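Local coordinates for protein succinate-semialdehyde dehydrogenase (Synechococcus sp., PDB 4ITA) that probably oxidises succinic semialdehyde to succinate with NADP+ as the cofactor, as a member of the aldehyde dehydrogenase family, at residues 237-242 with 274-279; 17-22 with 161-166. All coordinates share one frame; numbering follows the deposited sequence.

Both contacts set a strand end and the loop after it against the N-terminal part of a helix, and neither has a hydrogen bond across it, yet they differ in place and make-up. Contact 1 is mostly buried: the end of strand 235-239 and the loop after it meet helix 274-289 through aliphatic side chains packed on one another and on backbone. Contact 2, more exposed to solvent, sets the two-stranded antiparallel sheet near the N-terminus against helix 162-175, with an aromatic ring as its centrepiece and glutamines beside it. No structural element is common to the two. Contacts 1 and 2 lie on opposite sides of the chain's centre, and the nearest atoms of contact 1 and contact 2 are about 27 Å apart.

Contact 1 (237-242 with 274-279); sequences FVVFPS and EAIAAE
Ile276 reaches across to the end of strand 235-239 with its whole branched side chain. Its CD1 meets Val239 CG1 at 3.7 Å, the two side chains crossing at about a right angle, and Ile276 CD1 also lies 3.4 Å from Val239 O. The other branch turns to the loop, where Ile276 CG2 is 3.9 Å from Pro241 CA. Ala275 CB touches Pro241 CG at 4.1 Å, a small methyl against a ring, which suits an exposed margin. For Ile276, chi1 (54°) sets CG1 and CG2 toward the strand end, and chi2 (77°) then turns CD1 to the valine. An alanine in place of Ile276 would probably open a gap beside Val239 and leave Pro241 with little but the Ala275 methyl to pack on from this helix. Farther out, Leu245 touches both Val239 and Ile276; it belongs to helix 245-257, the helix of the beta-alpha-beta crossover from strand 235-239 to its parallel neighbour 267-273. The contact thus packs the following helix on the strand that begins the crossover. With beta-branched residues on both sides and no bond across, helix 274-289 is joined to the strand end by shape and exclusion of water, not by directed polar bonds.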
ATOM      1  N   PHE A 237     -14.256  22.667  -8.468  1.00  6.35           N
ATOM      2  CA  PHE A 237     -13.660  23.634  -9.375  1.00  7.42           C
ATOM      3  C   PHE A 237     -14.048  24.979  -8.767  1.00  7.24           C
ATOM      4  O   PHE A 237     -15.195  25.431  -8.895  1.00  7.28           O
ATOM      5  CB  PHE A 237     -14.248  23.443 -10.778  1.00  7.94           C
ATOM      6  CG  PHE A 237     -13.521  24.189 -11.878  1.00  6.52           C
ATOM      7  CD1 PHE A 237     -13.870  25.493 -12.202  1.00  7.89           C
ATOM      8  CD2 PHE A 237     -12.533  23.563 -12.625  1.00  6.64           C
ATOM      9  CE1 PHE A 237     -13.226  26.159 -13.235  1.00  7.39           C
ATOM     10  CE2 PHE A 237     -11.877  24.228 -13.651  1.00  8.34           C
ATOM     11  CZ  PHE A 237     -12.230  25.532 -13.957  1.00  7.39           C
ATOM     12  N   VAL A 238     -13.108  25.578  -8.047  1.00  7.20           N
ATOM     13  CA  VAL A 238     -13.373  26.753  -7.231  1.00  6.86           C
ATOM     14  C   VAL A 238     -12.918  27.996  -7.968  1.00  7.34           C
ATOM     15  O   VAL A 238     -11.786  28.058  -8.439  1.00  8.04           O
ATOM     16  CB  VAL A 238     -12.637  26.655  -5.878  1.00  7.05           C
ATOM     17  CG1 VAL A 238     -13.041  27.814  -4.992  1.00  8.24           C
ATOM     18  CG2 VAL A 238     -12.949  25.329  -5.172  1.00  8.19           C
ATOM     19  N   VAL A 239     -13.807  28.981  -8.086  1.00  7.17           N
ATOM     20  CA  VAL A 239     -13.487  30.198  -8.821  1.00  8.56           C
ATOM     21  C   VAL A 239     -13.648  31.423  -7.936  1.00  7.60           C
ATOM     22  O   VAL A 239     -14.742  31.710  -7.456  1.00  8.33           O
ATOM     23  CB  VAL A 239     -14.356  30.344 -10.085  1.00  7.51           C
ATOM     24  CG1 VAL A 239     -13.920  31.565 -10.893  1.00  9.73           C
ATOM     25  CG2 VAL A 239     -14.262  29.087 -10.942  1.00  8.70           C
ATOM     26  N   PHE A 240     -12.549  32.139  -7.723  1.00  7.76           N
ATOM     27  CA  PHE A 240     -12.540  33.278  -6.808  1.00  8.73           C
ATOM     28  C   PHE A 240     -12.403  34.622  -7.546  1.00  9.91           C
ATOM     29  O   PHE A 240     -12.142  34.641  -8.751  1.00 10.38           O
ATOM     30  CB  PHE A 240     -11.499  33.048  -5.694  1.00  8.86           C
ATOM     31  CG  PHE A 240     -12.115  32.583  -4.407  1.00  7.34           C
ATOM     32  CD1 PHE A 240     -13.092  31.595  -4.419  1.00  7.76           C
ATOM     33  CD2 PHE A 240     -11.747  33.140  -3.193  1.00  8.85           C
ATOM     34  CE1 PHE A 240     -13.683  31.168  -3.250  1.00  9.11           C
ATOM     35  CE2 PHE A 240     -12.341  32.712  -2.014  1.00 10.06           C
ATOM     36  CZ  PHE A 240     -13.311  31.730  -2.041  1.00  9.79           C
ATOM     37  N   PRO A 241     -12.617  35.748  -6.838  1.00  9.95           N
ATOM     38  CA  PRO A 241     -12.778  37.019  -7.561  1.00 10.46           C
ATOM     39  C   PRO A 241     -11.583  37.501  -8.393  1.00 10.63           C
ATOM     40  O   PRO A 241     -11.793  38.253  -9.348  1.00 11.72           O
ATOM     41  CB  PRO A 241     -13.095  38.015  -6.441  1.00 12.90           C
ATOM     42  CG  PRO A 241     -13.728  37.182  -5.373  1.00 12.37           C
ATOM     43  CD  PRO A 241     -12.967  35.891  -5.410  1.00  9.76           C
ATOM     44  N   SER A 242     -10.367  37.081  -8.064  1.00  9.00           N
ATOM     45  CA  SER A 242      -9.202  37.516  -8.827  1.00 11.21           C
ATOM     46  C   SER A 242      -8.885  36.600 -10.004  1.00 10.50           C
ATOM     47  O   SER A 242      -7.889  36.794 -10.694  1.00 12.17           O
ATOM     48  CB  SER A 242      -7.974  37.637  -7.929  1.00 10.23           C
ATOM     49  OG  SER A 242      -7.595  36.377  -7.402  1.00 11.50           O
ATOM     50  N   GLU A 274     -19.356  34.544  -4.522  1.00  9.79           N
ATOM     51  CA  GLU A 274     -20.534  35.351  -4.847  1.00 10.46           C
ATOM     52  C   GLU A 274     -20.232  36.598  -5.683  1.00 11.42           C
ATOM     53  O   GLU A 274     -21.080  37.036  -6.466  1.00 12.22           O
ATOM     54  CB  GLU A 274     -21.306  35.727  -3.579  1.00 12.90           C
ATOM     55  CG  GLU A 274     -20.524  36.522  -2.564  1.00 16.76           C
ATOM     56  CD  GLU A 274     -21.402  37.017  -1.431  1.00 24.88           C
ATOM     57  OE1 GLU A 274     -20.919  37.841  -0.628  1.00 24.70           O
ATOM     58  OE2 GLU A 274     -22.573  36.586  -1.352  1.00 26.37           O
ATOM     59  N   ALA A 275     -19.032  37.153  -5.548  1.00 10.14           N
ATOM     60  CA  ALA A 275     -18.686  38.372  -6.277  1.00 10.63           C
ATOM     61  C   ALA A 275     -18.612  38.147  -7.789  1.00 12.12           C
ATOM     62  O   ALA A 275     -18.800  39.083  -8.572  1.00 15.22           O
ATOM     63  CB  ALA A 275     -17.375  38.948  -5.762  1.00 14.17           C
ATOM     64  N   ILE A 276     -18.328  36.912  -8.201  1.00 10.39           N
ATOM     65  CA  ILE A 276     -18.203  36.610  -9.625  1.00  9.96           C
ATOM     66  C   ILE A 276     -19.187  35.558 -10.110  1.00  8.42           C
ATOM     67  O   ILE A 276     -19.181  35.196 -11.288  1.00 10.49           O
ATOM     68  CB  ILE A 276     -16.735  36.221 -10.012  1.00  8.85           C
ATOM     69  CG1 ILE A 276     -16.190  35.070  -9.143  1.00 10.25           C
ATOM     70  CG2 ILE A 276     -15.825  37.436  -9.883  1.00 11.85           C
ATOM     71  CD1 ILE A 276     -16.683  33.671  -9.498  1.00 10.90           C
ATOM     72  N   ALA A 277     -20.028  35.069  -9.213  1.00  9.27           N
ATOM     73  CA  ALA A 277     -20.875  33.919  -9.525  1.00  8.67           C
ATOM     74  C   ALA A 277     -21.856  34.163 -10.667  1.00 12.21           C
ATOM     75  O   ALA A 277     -22.062  33.286 -11.510  1.00 11.83           O
ATOM     76  CB  ALA A 277     -21.616  33.463  -8.290  1.00 10.41           C
ATOM     77  N   ALA A 278     -22.476  35.340 -10.700  1.00 11.98           N
ATOM     78  CA  ALA A 278     -23.451  35.632 -11.748  1.00 12.88           C
ATOM     79  C   ALA A 278     -22.802  35.605 -13.127  1.00 11.03           C
ATOM     80  O   ALA A 278     -23.313  34.959 -14.045  1.00 11.10           O
ATOM     81  CB  ALA A 278     -24.131  36.973 -11.497  1.00 13.01           C
ATOM     82  N   GLU A 279     -21.673  36.291 -13.268  1.00 11.50           N
ATOM     83  CA  GLU A 279     -20.966  36.349 -14.543  1.00 11.77           C
ATOM     84  C   GLU A 279     -20.437  34.976 -14.956  1.00 11.70           C
ATOM     85  O   GLU A 279     -20.614  34.547 -16.098  1.00 10.98           O
ATOM     86  CB  GLU A 279     -19.814  37.357 -14.493  1.00 11.52           C
ATOM     87  CG  GLU A 279     -19.025  37.425 -15.789  1.00 14.23           C
ATOM     88  CD  GLU A 279     -17.882  38.419 -15.746  1.00 15.92           C
ATOM     89  OE1 GLU A 279     -17.803  39.193 -14.770  1.00 16.31           O
ATOM     90  OE2 GLU A 279     -17.062  38.416 -16.690  1.00 16.79           O
TER

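Contact 2 (17-22 with 161-166)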
ATOM      1  N   GLN A  17     -20.492  -7.473 -31.525  1.00 16.75           N
ATOM      2  CA  GLN A  17     -19.736  -8.711 -31.409  1.00 16.95           C
ATOM      3  C   GLN A  17     -19.794  -9.205 -29.976  1.00 17.79           C
ATOM      4  O   GLN A  17     -19.706  -8.414 -29.039  1.00 16.16           O
ATOM      5  CB  GLN A  17     -18.283  -8.495 -31.826  1.00 18.32           C
ATOM      6  CG  GLN A  17     -17.466  -9.782 -31.900  1.00 20.68           C
ATOM      7  CD  GLN A  17     -16.094  -9.569 -32.505  1.00 27.95           C
ATOM      8  OE1 GLN A  17     -15.781  -8.486 -33.003  1.00 32.13           O
ATOM      9  NE2 GLN A  17     -15.266 -10.609 -32.467  1.00 27.35           N
ATOM     10  N   ARG A  18     -19.956 -10.513 -29.807  1.00 18.59           N
ATOM     11  CA  ARG A  18     -19.927 -11.114 -28.482  1.00 16.42           C
ATOM     12  C   ARG A  18     -18.708 -11.998 -28.326  1.00 15.70           C
ATOM     13  O   ARG A  18     -18.169 -12.519 -29.308  1.00 18.45           O
ATOM     14  CB  ARG A  18     -21.166 -11.957 -28.227  1.00 16.55           C
ATOM     15  CG  ARG A  18     -22.450 -11.327 -28.679  1.00 25.56           C
ATOM     16  CD  ARG A  18     -23.603 -12.262 -28.381  1.00 30.17           C
ATOM     17  NE  ARG A  18     -23.873 -12.329 -26.949  1.00 38.22           N
ATOM     18  CZ  ARG A  18     -24.838 -11.643 -26.349  1.00 42.05           C
ATOM     19  NH1 ARG A  18     -25.625 -10.851 -27.064  1.00 40.79           N
ATOM     20  NH2 ARG A  18     -25.023 -11.751 -25.040  1.00 47.12           N
ATOM     21  N   PHE A  19     -18.288 -12.165 -27.078  1.00 12.81           N
ATOM     22  CA  PHE A  19     -17.094 -12.934 -26.761  1.00 12.73           C
ATOM     23  C   PHE A  19     -17.391 -13.944 -25.666  1.00 12.48           C
ATOM     24  O   PHE A  19     -18.147 -13.668 -24.733  1.00 14.37           O
ATOM     25  CB  PHE A  19     -15.957 -11.998 -26.328  1.00 12.62           C
ATOM     26  CG  PHE A  19     -15.559 -11.001 -27.383  1.00 12.66           C
ATOM     27  CD1 PHE A  19     -14.430 -11.204 -28.162  1.00 15.00           C
ATOM     28  CD2 PHE A  19     -16.314  -9.855 -27.594  1.00 12.87           C
ATOM     29  CE1 PHE A  19     -14.068 -10.282 -29.140  1.00 14.42           C
ATOM     30  CE2 PHE A  19     -15.960  -8.939 -28.572  1.00 14.13           C
ATOM     31  CZ  PHE A  19     -14.839  -9.150 -29.340  1.00 15.01           C
ATOM     32  N   LYS A  20     -16.803 -15.128 -25.800  1.00 13.97           N
ATOM     33  CA  LYS A  20     -16.913 -16.165 -24.791  1.00 14.74           C
ATOM     34  C   LYS A  20     -15.978 -15.822 -23.636  1.00 12.19           C
ATOM     35  O   LYS A  20     -14.810 -15.499 -23.847  1.00 15.98           O
ATOM     36  CB  LYS A  20     -16.525 -17.519 -25.397  1.00 16.95           C
ATOM     37  CG  LYS A  20     -16.919 -18.741 -24.574  1.00 22.02           C
ATOM     38  CD  LYS A  20     -16.608 -20.038 -25.331  1.00 24.70           C
ATOM     39  CE  LYS A  20     -17.150 -21.265 -24.607  1.00 30.37           C
ATOM     40  NZ  LYS A  20     -16.516 -21.454 -23.269  1.00 28.91           N
ATOM     41  N   ALA A  21     -16.497 -15.874 -22.419  1.00 10.53           N
ATOM     42  CA  ALA A  21     -15.664 -15.689 -21.242  1.00  9.63           C
ATOM     43  C   ALA A  21     -14.779 -16.908 -21.052  1.00  9.31           C
ATOM     44  O   ALA A  21     -15.162 -18.030 -21.394  1.00 10.89           O
ATOM     45  CB  ALA A  21     -16.524 -15.467 -20.013  1.00 10.61           C
ATOM     46  N   LEU A  22     -13.592 -16.696 -20.506  1.00  7.60           N
ATOM     47  CA  LEU A  22     -12.723 -17.811 -20.150  1.00  7.85           C
ATOM     48  C   LEU A  22     -13.356 -18.650 -19.055  1.00  7.91           C
ATOM     49  O   LEU A  22     -14.070 -18.132 -18.195  1.00  8.15           O
ATOM     50  CB  LEU A  22     -11.388 -17.298 -19.621  1.00  6.86           C
ATOM     51  CG  LEU A  22     -10.521 -16.464 -20.557  1.00  8.21           C
ATOM     52  CD1 LEU A  22      -9.228 -16.115 -19.842  1.00  9.01           C
ATOM     53  CD2 LEU A  22     -10.255 -17.190 -21.881  1.00  9.24           C
ATOM     54  N   VAL A 161     -15.511  -3.339 -23.199  1.00  7.46           N
ATOM     55  CA  VAL A 161     -14.399  -2.988 -24.094  1.00  8.22           C
ATOM     56  C   VAL A 161     -13.472  -4.166 -24.452  1.00  6.95           C
ATOM     57  O   VAL A 161     -12.241  -4.037 -24.398  1.00  7.62           O
ATOM     58  CB  VAL A 161     -13.590  -1.752 -23.584  1.00  7.10           C
ATOM     59  CG1 VAL A 161     -14.457  -0.507 -23.598  1.00  7.37           C
ATOM     60  CG2 VAL A 161     -13.027  -1.990 -22.186  1.00  8.45           C
ATOM     61  N   PRO A 162     -14.055  -5.311 -24.857  1.00  7.15           N
ATOM     62  CA  PRO A 162     -13.203  -6.462 -25.180  1.00  6.71           C
ATOM     63  C   PRO A 162     -12.253  -6.205 -26.352  1.00  7.01           C
ATOM     64  O   PRO A 162     -11.122  -6.685 -26.316  1.00  7.68           O
ATOM     65  CB  PRO A 162     -14.221  -7.565 -25.522  1.00  7.67           C
ATOM     66  CG  PRO A 162     -15.427  -6.834 -25.978  1.00  8.01           C
ATOM     67  CD  PRO A 162     -15.476  -5.600 -25.130  1.00  8.32           C
ATOM     68  N   GLN A 163     -12.681  -5.472 -27.374  1.00  6.81           N
ATOM     69  CA  GLN A 163     -11.772  -5.198 -28.484  1.00  7.19           C
ATOM     70  C   GLN A 163     -10.602  -4.311 -28.071  1.00  7.37           C
ATOM     71  O   GLN A 163      -9.479  -4.510 -28.535  1.00  7.11           O
ATOM     72  CB  GLN A 163     -12.506  -4.605 -29.685  1.00  7.95           C
ATOM     73  CG  GLN A 163     -13.533  -5.547 -30.292  1.00 10.74           C
ATOM     74  CD  GLN A 163     -14.132  -4.985 -31.562  1.00 14.55           C
ATOM     75  OE1 GLN A 163     -13.409  -4.603 -32.485  1.00 17.26           O
ATOM     76  NE2 GLN A 163     -15.457  -4.918 -31.611  1.00 17.35           N
ATOM     77  N   CYS A 164     -10.848  -3.343 -27.195  1.00  6.25           N
ATOM     78  CA  CYS A 164      -9.753  -2.538 -26.661  1.00  6.09           C
ATOM     79  C   CYS A 164      -8.784  -3.410 -25.878  1.00  5.70           C
ATOM     80  O   CYS A 164      -7.570  -3.312 -26.046  1.00  7.09           O
ATOM     81  CB  CYS A 164     -10.272  -1.413 -25.757  1.00  7.04           C
ATOM     82  SG  CYS A 164     -11.172  -0.100 -26.613  1.00  8.15           S
ATOM     83  N   ALA A 165      -9.340  -4.273 -25.038  1.00  6.31           N
ATOM     84  CA  ALA A 165      -8.527  -5.156 -24.217  1.00  6.16           C
ATOM     85  C   ALA A 165      -7.657  -6.088 -25.075  1.00  6.98           C
ATOM     86  O   ALA A 165      -6.465  -6.270 -24.807  1.00  7.63           O
ATOM     87  CB  ALA A 165      -9.410  -5.938 -23.273  1.00  7.73           C
ATOM     88  N   LEU A 166      -8.244  -6.664 -26.121  1.00  6.73           N
ATOM     89  CA  LEU A 166      -7.483  -7.523 -27.026  1.00  6.94           C
ATOM     90  C   LEU A 166      -6.439  -6.725 -27.807  1.00  7.84           C
ATOM     91  O   LEU A 166      -5.331  -7.202 -28.043  1.00  7.65           O
ATOM     92  CB  LEU A 166      -8.421  -8.262 -27.974  1.00  8.06           C
ATOM     93  CG  LEU A 166      -9.344  -9.259 -27.280  1.00  8.60           C
ATOM     94  CD1 LEU A 166     -10.442  -9.723 -28.228  1.00 11.59           C
ATOM     95  CD2 LEU A 166      -8.551 -10.441 -26.735  1.00  9.66           C
TER
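Phe19 CG stands anti to its own carbonyl carbon (chi1 -60°), which swings the ring over Pro162 in the first turn of helix 162-175, while Gln17 stretches out in an extended chain toward Gln163. Pro162 CB lies over one face of the phenyl ring, 3.9 Å from the Phe19 centroid and 20° off the normal, a CH-pi contact; Pro162 CG comes to 3.4 Å from Phe19 CE2. Proline suits a first helical turn, where no backbone N-H is needed, and its compact, rigid ring of CH groups suits an aromatic face. Two more groups approach obliquely: Gln163 CG, 3.9 Å from Phe19 CZ, and Leu166 CD1, 3.8 Å from Phe19 CE1. Gln17 OE1 is 3.8 Å from Gln163 NE2, too far for a hydrogen bond; that nitrogen bonds instead to Thr7 OG1 on strand 6-8. The N-terminal hairpin 6-8/15-18 thus packs on helix 162-175, which links parallel strands 152-156 and 182-185 of the Rossmann-type sheet, and the Pro162 side chain is about 9 Å from the bound NADPH. Glu74 of helix 64-75 accepts bonds from the N-H groups of Gln163 and Cys164, securing the helix start. The ring is held by CH-pi and dispersion contacts, with the amides at the polar margin.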